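Fucose-specific lectin (Aleuria aurantia, PDB 6GKE) binds L-fucose specifically, preferring alpha-1,6-linked core fucose of glycoproteins, through sites between the blades of a six-bladed beta-propeller, and forms homodimers. Local coordinates at residues 64-69 with 128-133; 79-84 with 107-112; 138-143 with 183-188. The protein carries 1 engineered substitution. One frame throughout, in Å; residues are numbered along the deposited sequence. Where two conformers were deposited one is given.

Interaction 1. Residues 64-69 with 128-133; sequences AAVTWK and PNIRVY. With FUC (alpha-L-fucopyranose), chain E.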
loop_
_atom_site.group_PDB
_atom_site.type_symbol
_atom_site.label_atom_id
_atom_site.label_comp_id
_atom_site.label_asym_id
_atom_site.label_seq_id
_atom_site.Cartn_x
_atom_site.Cartn_y
_atom_site.Cartn_z
ATOM N N ALA A 64 -14.737 -10.663 7.364
ATOM C CA ALA A 64 -15.641 -10.446 8.484
ATOM C C ALA A 64 -15.371 -11.550 9.505
ATOM O O ALA A 64 -14.816 -12.584 9.151
ATOM C CB ALA A 64 -17.088 -10.441 8.034
ATOM N N ALA A 65 -15.765 -11.339 10.758
ATOM C CA ALA A 65 -15.522 -12.354 11.777
ATOM C C ALA A 65 -16.553 -12.252 12.896
ATOM O O ALA A 65 -17.025 -11.155 13.213
ATOM C CB ALA A 65 -14.128 -12.223 12.338
ATOM N N VAL A 66 -16.846 -13.409 13.504
ATOM C CA VAL A 66 -17.712 -13.507 14.688
ATOM C C VAL A 66 -17.105 -14.505 15.674
ATOM O O VAL A 66 -16.271 -15.334 15.308
ATOM C CB VAL A 66 -19.148 -13.928 14.328
ATOM C CG1 VAL A 66 -19.839 -12.890 13.463
ATOM C CG2 VAL A 66 -19.198 -15.300 13.666
ATOM N N THR A 67 -17.578 -14.441 16.921
ATOM C CA THR A 67 -17.107 -15.332 17.967
ATOM C C THR A 67 -18.221 -15.587 18.983
ATOM O O THR A 67 -19.112 -14.767 19.172
ATOM C CB THR A 67 -15.857 -14.752 18.643
ATOM O OG1 THR A 67 -15.277 -15.696 19.547
ATOM C CG2 THR A 67 -16.140 -13.480 19.414
ATOM N N TRP A 68 -18.129 -16.737 19.644
ATOM C CA TRP A 68 -18.969 -17.083 20.784
ATOM C C TRP A 68 -18.229 -18.160 21.582
ATOM O O TRP A 68 -17.250 -18.727 21.097
ATOM C CB TRP A 68 -20.373 -17.549 20.358
ATOM C CG TRP A 68 -20.384 -18.857 19.624
ATOM C CD1 TRP A 68 -20.648 -20.094 20.136
ATOM C CD2 TRP A 68 -20.094 -19.061 18.229
ATOM N NE1 TRP A 68 -20.541 -21.048 19.162
ATOM C CE2 TRP A 68 -20.199 -20.445 17.983
ATOM C CE3 TRP A 68 -19.761 -18.215 17.165
ATOM C CZ2 TRP A 68 -19.968 -21.000 16.726
ATOM C CZ3 TRP A 68 -19.540 -18.762 15.918
ATOM C CH2 TRP A 68 -19.638 -20.138 15.706
ATOM N N LYS A 69 -18.705 -18.428 22.797
ATOM C CA LYS A 69 -18.121 -19.466 23.622
ATOM C C LYS A 69 -18.993 -20.722 23.533
ATOM O O LYS A 69 -20.206 -20.650 23.556
ATOM C CB LYS A 69 -17.962 -18.975 25.062
ATOM C CG LYS A 69 -17.221 -19.938 25.975
ATOM C CD LYS A 69 -16.734 -19.299 27.260
ATOM C CE LYS A 69 -17.795 -18.489 27.975
ATOM N NZ LYS A 69 -17.342 -18.040 29.314
ATOM N N PRO A 128 -25.219 -21.582 18.078
ATOM C CA PRO A 128 -25.025 -20.278 17.459
ATOM C C PRO A 128 -25.981 -20.060 16.283
ATOM O O PRO A 128 -26.450 -21.005 15.649
ATOM C CB PRO A 128 -23.576 -20.345 16.966
ATOM C CG PRO A 128 -23.403 -21.805 16.611
ATOM C CD PRO A 128 -24.186 -22.549 17.674
ATOM N N ASN A 129 -26.225 -18.784 15.996
ATOM C CA ASN A 129 -26.967 -18.345 14.833
ATOM C C ASN A 129 -26.109 -17.303 14.128
ATOM O O ASN A 129 -25.847 -16.259 14.713
ATOM C CB ASN A 129 -28.315 -17.733 15.208
ATOM C CG ASN A 129 -29.185 -18.699 15.976
ATOM O OD1 ASN A 129 -29.918 -19.485 15.379
ATOM N ND2 ASN A 129 -29.091 -18.655 17.294
ATOM N N ILE A 130 -25.651 -17.616 12.912
ATOM C CA ILE A 130 -24.738 -16.747 12.173
ATOM C C ILE A 130 -25.469 -16.210 10.945
ATOM O O ILE A 130 -26.226 -16.935 10.310
ATOM C CB ILE A 130 -23.448 -17.489 11.762
ATOM C CG1 ILE A 130 -22.761 -18.150 12.957
ATOM C CG2 ILE A 130 -22.493 -16.556 11.029
ATOM C CD1 ILE A 130 -21.702 -19.152 12.570
ATOM N N ARG A 131 -25.198 -14.952 10.610
ATOM C CA ARG A 131 -25.674 -14.373 9.356
ATOM C C ARG A 131 -24.492 -13.667 8.697
ATOM O O ARG A 131 -23.765 -12.933 9.368
ATOM C CB ARG A 131 -26.825 -13.390 9.596
ATOM C CG ARG A 131 -28.011 -13.964 10.365
ATOM C CD ARG A 131 -28.782 -14.996 9.562
ATOM N NE ARG A 131 -29.973 -15.505 10.236
ATOM C CZ ARG A 131 -30.034 -16.598 10.996
ATOM N NH1 ARG A 131 -28.933 -17.253 11.340
ATOM N NH2 ARG A 131 -31.211 -17.043 11.413
ATOM N N VAL A 132 -24.324 -13.902 7.392
ATOM C CA VAL A 132 -23.247 -13.330 6.606
ATOM C C VAL A 132 -23.871 -12.522 5.466
ATOM O O VAL A 132 -24.774 -13.015 4.795
ATOM C CB VAL A 132 -22.303 -14.418 6.067
ATOM C CG1 VAL A 132 -21.177 -13.816 5.242
ATOM C CG2 VAL A 132 -21.742 -15.277 7.186
ATOM N N TYR A 133 -23.369 -11.299 5.267
ATOM C CA TYR A 133 -23.905 -10.361 4.285
ATOM C C TYR A 133 -22.837 -10.066 3.235
ATOM O O TYR A 133 -21.667 -9.851 3.562
ATOM C CB TYR A 133 -24.390 -9.086 4.985
ATOM C CG TYR A 133 -25.465 -9.402 5.989
ATOM C CD1 TYR A 133 -26.796 -9.481 5.610
ATOM C CD2 TYR A 133 -25.138 -9.745 7.291
ATOM C CE1 TYR A 133 -27.780 -9.870 6.504
ATOM C CE2 TYR A 133 -26.111 -10.140 8.194
ATOM C CZ TYR A 133 -27.433 -10.214 7.801
ATOM O OH TYR A 133 -28.373 -10.625 8.707
HETATM C C1 FUC E . -33.967 -16.270 8.972
HETATM C C2 FUC E . -33.573 -15.509 7.712
HETATM C C3 FUC E . -33.904 -14.022 7.902
HETATM C C4 FUC E . -33.235 -13.486 9.171
HETATM C C5 FUC E . -33.764 -14.305 10.342
HETATM C C6 FUC E . -33.217 -13.838 11.674
HETATM O O1 FUC E . -35.392 -16.290 9.030
HETATM O O2 FUC E . -34.246 -16.074 6.570
HETATM O O3 FUC E . -33.533 -13.271 6.746
HETATM O O4 FUC E . -31.815 -13.646 9.138
HETATM O O5 FUC E . -33.408 -15.676 10.154
#
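Residues 64-69 and 128-133 run antiparallel on different sheets, with Val66 facing Ile130 (CA-CA 8.1 Å) and Trp68 facing Pro128 (7.6 Å). The first segment lies on the first strand of its blade, at the sheet edge, the second on the second strand of the next; here the two meet through side chains alone. Trp68 makes the largest share of the contact: with CG between backbone N and carbonyl carbon (chi1 67°), it turns one indole face to the pyrrolidine ring of Pro128. Pro128 CB rests over that face in a CH-pi contact, 3.8 Å from the six-membered ring centroid, while Pro128 CG approaches Trp68 CZ2 at 3.5 Å. Ile130 CD1 meets Trp68 CH2 obliquely at 3.9 Å, and its CG2 packs more loosely against Val66 CG2. On the strand's other side Arg131 points away, giving NE to fucose O4 (2.8 Å) and NH2 to fucose O5 (2.9 Å). NH1 bonds to Ile130 O and to Ser150 OG, which fixes the guanidinium. One strand thus serves two sites: Ile130 lines the pocket towards the preceding blade, Arg131 offers directed donors to the fucose in the site shared with the following blade.

Interaction 2. Residues 79-84 with 107-112; sequences YCVNKD and VKVGSN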
loop_
_atom_site.group_PDB
_atom_site.type_symbol
_atom_site.label_atom_id
_atom_site.label_comp_id
_atom_site.label_asym_id
_atom_site.label_seq_id
_atom_site.Cartn_x
_atom_site.Cartn_y
_atom_site.Cartn_z
ATOM N N TYR A 79 -14.757 -14.960 7.696
ATOM C CA TYR A 79 -15.315 -15.024 6.345
ATOM C C TYR A 79 -14.425 -14.235 5.392
ATOM O O TYR A 79 -13.890 -13.186 5.742
ATOM C CB TYR A 79 -16.763 -14.517 6.343
ATOM C CG TYR A 79 -17.598 -15.385 7.243
ATOM C CD1 TYR A 79 -17.950 -16.657 6.830
ATOM C CD2 TYR A 79 -17.903 -15.018 8.544
ATOM C CE1 TYR A 79 -18.605 -17.539 7.672
ATOM C CE2 TYR A 79 -18.560 -15.886 9.402
ATOM C CZ TYR A 79 -18.896 -17.157 8.970
ATOM O OH TYR A 79 -19.486 -18.031 9.839
ATOM N N CYS A 80 -14.295 -14.776 4.179
ATOM C CA CYS A 80 -13.439 -14.214 3.157
ATOM C C CYS A 80 -13.904 -14.755 1.806
ATOM O O CYS A 80 -14.927 -15.430 1.729
ATOM C CB CYS A 80 -11.982 -14.557 3.443
ATOM S SG CYS A 80 -11.638 -16.334 3.366
ATOM N N VAL A 81 -13.156 -14.458 0.744
ATOM C CA VAL A 81 -13.444 -14.885 -0.595
ATOM C C VAL A 81 -12.186 -15.574 -1.170
ATOM O O VAL A 81 -11.097 -15.014 -1.017
ATOM C CB VAL A 81 -13.889 -13.630 -1.377
ATOM C CG1 VAL A 81 -14.171 -13.940 -2.830
ATOM C CG2 VAL A 81 -15.106 -12.968 -0.738
ATOM N N ASN A 82 -12.337 -16.700 -1.872
ATOM C CA ASN A 82 -11.196 -17.352 -2.501
ATOM C C ASN A 82 -10.938 -16.732 -3.883
ATOM O O ASN A 82 -11.575 -15.763 -4.286
ATOM C CB ASN A 82 -11.366 -18.872 -2.495
ATOM C CG ASN A 82 -12.369 -19.395 -3.498
ATOM O OD1 ASN A 82 -12.893 -18.652 -4.329
ATOM N ND2 ASN A 82 -12.646 -20.689 -3.426
ATOM N N LYS A 83 -9.991 -17.303 -4.629
ATOM C CA LYS A 83 -9.546 -16.714 -5.892
ATOM C C LYS A 83 -10.584 -16.890 -6.996
ATOM O O LYS A 83 -10.462 -16.266 -8.041
ATOM C CB LYS A 83 -8.201 -17.292 -6.324
ATOM C CG LYS A 83 -7.047 -16.642 -5.585
ATOM C CD LYS A 83 -5.724 -17.266 -5.876
ATOM C CE LYS A 83 -4.614 -16.635 -5.068
ATOM N NZ LYS A 83 -3.328 -17.318 -5.332
ATOM N N ASP A 84 -11.601 -17.725 -6.747
ATOM C CA ASP A 84 -12.737 -17.891 -7.661
ATOM C C ASP A 84 -13.953 -17.086 -7.177
ATOM O O ASP A 84 -15.061 -17.277 -7.675
ATOM C CB ASP A 84 -13.066 -19.373 -7.834
ATOM C CG ASP A 84 -11.957 -20.134 -8.543
ATOM O OD1 ASP A 84 -11.479 -19.635 -9.575
ATOM O OD2 ASP A 84 -11.563 -21.199 -8.040
ATOM N N VAL A 107 -21.345 -20.124 -2.922
ATOM C CA VAL A 107 -21.898 -18.772 -2.976
ATOM C C VAL A 107 -20.904 -17.862 -3.702
ATOM O O VAL A 107 -19.828 -17.577 -3.176
ATOM C CB VAL A 107 -22.192 -18.245 -1.560
ATOM C CG1 VAL A 107 -22.754 -16.830 -1.611
ATOM C CG2 VAL A 107 -23.127 -19.175 -0.794
ATOM N N LYS A 108 -21.258 -17.419 -4.911
ATOM C CA LYS A 108 -20.400 -16.518 -5.675
ATOM C C LYS A 108 -20.640 -15.079 -5.200
ATOM O O LYS A 108 -21.776 -14.631 -5.048
ATOM C CB LYS A 108 -20.653 -16.679 -7.177
ATOM C CG LYS A 108 -19.683 -15.938 -8.091
ATOM C CD LYS A 108 -18.357 -16.641 -8.283
ATOM C CE LYS A 108 -17.595 -16.160 -9.498
ATOM N NZ LYS A 108 -16.612 -17.170 -9.955
ATOM N N VAL A 109 -19.539 -14.368 -4.985
ATOM C CA VAL A 109 -19.540 -13.014 -4.475
ATOM C C VAL A 109 -18.988 -12.083 -5.558
ATOM O O VAL A 109 -18.061 -12.436 -6.287
ATOM C CB VAL A 109 -18.707 -12.970 -3.181
ATOM C CG1 VAL A 109 -18.568 -11.581 -2.586
ATOM C CG2 VAL A 109 -19.268 -13.920 -2.139
ATOM N N GLY A 110 -19.574 -10.887 -5.673
ATOM C CA GLY A 110 -19.030 -9.875 -6.570
ATOM C C GLY A 110 -17.586 -9.558 -6.211
ATOM O O GLY A 110 -17.229 -9.514 -5.033
ATOM N N SER A 111 -16.735 -9.319 -7.212
ATOM C CA SER A 111 -15.304 -9.199 -6.936
ATOM C C SER A 111 -15.010 -8.062 -5.948
ATOM O O SER A 111 -14.069 -8.182 -5.163
ATOM C CB SER A 111 -14.512 -9.042 -8.199
ATOM O OG SER A 111 -14.881 -7.853 -8.863
ATOM N N ASN A 112 -15.791 -6.975 -6.002
ATOM C CA ASN A 112 -15.556 -5.810 -5.145
ATOM C C ASN A 112 -16.482 -5.791 -3.921
ATOM O O ASN A 112 -16.566 -4.771 -3.225
ATOM C CB ASN A 112 -15.714 -4.500 -5.919
ATOM C CG ASN A 112 -15.058 -3.330 -5.212
ATOM O OD1 ASN A 112 -13.987 -3.466 -4.616
ATOM N ND2 ASN A 112 -15.686 -2.168 -5.287
#
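Two torsions of Lys108 carry its amine to Asp84: CG leaves anti to the backbone N (chi1 -172°), and a bend at chi2 of 80° then turns the chain towards the main-chain oxygen. Val81 and Val109 meet through different branches, Val81 CG2 beside its own backbone N and Val109 CG1 anti to its own, with 4.2 Å between the two methyls. The setting is a blade-to-blade connection of the six-bladed propeller. Residues 79-84 end an inner strand and enter its hairpin loop, while 107-112 belong to the linker that leads to the next blade. The valines form the buried part, and Tyr134 and Leu87 pack against Val109. Asn82 shapes the loop as an Asx turn, its OD1 accepting from Asp84 N at 2.9 Å and from Ile86 N, and so orders the backbone that presents Asp84. Towards the dimer interface, Lys83, Ser111 and Asn112 pack on Ala310, Gly311 and Trp312 of the second subunit, in keeping with a dimer joined by terminal peptides. Val81 and Lys108 each have two modelled conformers, so both contacts may be only partly populated; in the one described, Lys108 NZ lies 2.8 Å from Asp84 O, tilted 29° from the carbonyl plane.

Interaction 3. Residues 138-143 with 183-188; sequences NGSGSS and QATDNK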
loop_
_atom_site.group_PDB
_atom_site.type_symbol
_atom_site.label_atom_id
_atom_site.label_comp_id
_atom_site.label_asym_id
_atom_site.label_seq_id
_atom_site.Cartn_x
_atom_site.Cartn_y
_atom_site.Cartn_z
ATOM N N ASN A 138 -21.176 -5.869 -8.592
ATOM C CA ASN A 138 -20.335 -4.726 -8.283
ATOM C C ASN A 138 -21.010 -3.389 -8.607
ATOM O O ASN A 138 -20.533 -2.357 -8.148
ATOM C CB ASN A 138 -19.024 -4.788 -9.065
ATOM C CG ASN A 138 -18.098 -5.881 -8.584
ATOM O OD1 ASN A 138 -18.148 -6.286 -7.423
ATOM N ND2 ASN A 138 -17.223 -6.346 -9.459
ATOM N N GLY A 139 -22.073 -3.411 -9.416
ATOM C CA GLY A 139 -22.628 -2.194 -9.991
ATOM C C GLY A 139 -23.465 -1.397 -9.004
ATOM O O GLY A 139 -23.999 -1.911 -8.019
ATOM N N SER A 140 -23.598 -0.108 -9.305
ATOM C CA SER A 140 -24.503 0.757 -8.589
ATOM C C SER A 140 -25.913 0.154 -8.604
ATOM O O SER A 140 -26.389 -0.307 -9.641
ATOM C CB SER A 140 -24.491 2.133 -9.187
ATOM O OG SER A 140 -25.336 3.006 -8.463
ATOM N N GLY A 141 -26.563 0.170 -7.443
ATOM C CA GLY A 141 -27.928 -0.299 -7.299
ATOM C C GLY A 141 -28.029 -1.772 -6.925
ATOM O O GLY A 141 -29.131 -2.300 -6.831
ATOM N N SER A 142 -26.892 -2.438 -6.707
ATOM C CA SER A 142 -26.874 -3.853 -6.335
ATOM C C SER A 142 -27.492 -4.051 -4.944
ATOM O O SER A 142 -27.444 -3.162 -4.092
ATOM C CB SER A 142 -25.465 -4.395 -6.377
ATOM O OG SER A 142 -24.934 -4.360 -7.694
ATOM N N SER A 143 -28.033 -5.249 -4.716
ATOM C CA SER A 143 -28.618 -5.570 -3.424
ATOM C C SER A 143 -27.575 -6.195 -2.491
ATOM O O SER A 143 -26.491 -6.612 -2.907
ATOM C CB SER A 143 -29.805 -6.476 -3.581
ATOM O OG SER A 143 -29.409 -7.739 -4.091
ATOM N N GLN A 183 -24.535 1.753 2.484
ATOM C CA GLN A 183 -24.624 3.047 1.837
ATOM C C GLN A 183 -25.434 2.895 0.549
ATOM O O GLN A 183 -25.056 2.155 -0.356
ATOM C CB GLN A 183 -23.232 3.614 1.573
ATOM C CG GLN A 183 -23.265 5.045 1.048
ATOM C CD GLN A 183 -21.893 5.668 1.016
ATOM O OE1 GLN A 183 -20.908 5.015 0.680
ATOM N NE2 GLN A 183 -21.818 6.946 1.345
ATOM N N ALA A 184 -26.570 3.599 0.503
ATOM C CA ALA A 184 -27.486 3.538 -0.623
ATOM C C ALA A 184 -26.988 4.447 -1.745
ATOM O O ALA A 184 -26.041 5.213 -1.570
ATOM C CB ALA A 184 -28.870 3.929 -0.170
ATOM N N THR A 185 -27.668 4.381 -2.893
ATOM C CA THR A 185 -27.213 5.042 -4.106
ATOM C C THR A 185 -27.235 6.574 -3.985
ATOM O O THR A 185 -26.604 7.226 -4.793
ATOM C CB THR A 185 -28.019 4.577 -5.327
ATOM O OG1 THR A 185 -29.416 4.712 -5.052
ATOM C CG2 THR A 185 -27.709 3.146 -5.709
ATOM N N ASP A 186 -27.954 7.138 -3.004
ATOM C CA ASP A 186 -27.951 8.588 -2.732
ATOM C C ASP A 186 -26.823 8.980 -1.761
ATOM O O ASP A 186 -26.804 10.106 -1.272
ATOM C CB ASP A 186 -29.312 9.054 -2.207
ATOM C CG ASP A 186 -29.793 8.355 -0.947
ATOM O OD1 ASP A 186 -29.183 7.325 -0.560
ATOM O OD2 ASP A 186 -30.776 8.843 -0.360
ATOM N N ASN A 187 -25.903 8.045 -1.480
ATOM C CA ASN A 187 -24.749 8.196 -0.557
ATOM C C ASN A 187 -25.171 8.305 0.914
ATOM O O ASN A 187 -24.321 8.525 1.778
ATOM C CB ASN A 187 -23.833 9.360 -0.941
ATOM C CG ASN A 187 -23.035 9.062 -2.191
ATOM O OD1 ASN A 187 -22.634 7.929 -2.428
ATOM N ND2 ASN A 187 -22.786 10.081 -2.993
ATOM N N LYS A 188 -26.451 8.088 1.215
ATOM C CA LYS A 188 -26.873 8.028 2.594
ATOM C C LYS A 188 -26.621 6.626 3.143
ATOM O O LYS A 188 -26.931 5.625 2.491
ATOM C CB LYS A 188 -28.363 8.336 2.727
ATOM C CG LYS A 188 -28.750 9.759 2.375
ATOM C CD LYS A 188 -28.828 10.685 3.558
ATOM C CE LYS A 188 -29.406 12.041 3.208
ATOM N NZ LYS A 188 -28.797 12.609 1.984
#
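Thr185 touches Ser140 and Gly141 where two hairpin loops on adjacent blades of the beta-propeller come side by side, each linking the second and third strands of its own sheet. Contact between them is of the van der Waals kind and small. The methyl group CG2 of Thr185 does all the touching, 3.6 Å from Ser140 OG and equally far from Gly141 N. A chi1 of 52° sets OG1 between the backbone N and the carbonyl carbon and CG2 anti to the carbonyl carbon, facing the other loop. Thr185 and Gly141 also touch a crystal neighbour, so the lattice may influence this surface contact.

Backbone turns give each loop its shape. Gly139 to Ser142 form a type II turn, whose third residue, Gly141, has a phi of 91° that suits glycine; Ser142 N bonds to Gly139 O (3.2 Å). Ala184 to Asn187 form a type I turn followed by a left-handed Asn187, and the bond from Ala184 N to Lys188 O completes a G1 beta bulge.

The ionic part is a salt bridge from Asp186 OD2 to Arg190 NH2. Side-chain hydrogen bonds reinforce both turns. Gly139 O takes a second donor, Ser142 OG (2.6 Å), on the same face of its carbonyl plane as Ser142 N. Gln183 NE2, which bonds to Ser209 O as well, spans the loop to Asn187 O at 3.0 Å, nearly straight at 169°.

In the fold
From the N terminus, interaction 1 opens on strand 64-70 and closes only at 128-133, on the following blade. Interaction 2 opens and closes within that span, joining a hairpin of the earlier blade to the linker that leaves it. Interaction 3 begins after both, at 138, and ties the third blade to the fourth; no two of the loops cross. Interactions 1 and 2 share a sheet and meet directly, for Tyr79 pairs with Ala64 through the backbone and packs on Ile130 and Val132. Asn138 joins 2 to 3 by probable hydrogen bonds to Ser111 and Asn112. Interactions 1 and 3 do not touch, though strands 129-134 and 142-149 are sheet neighbours.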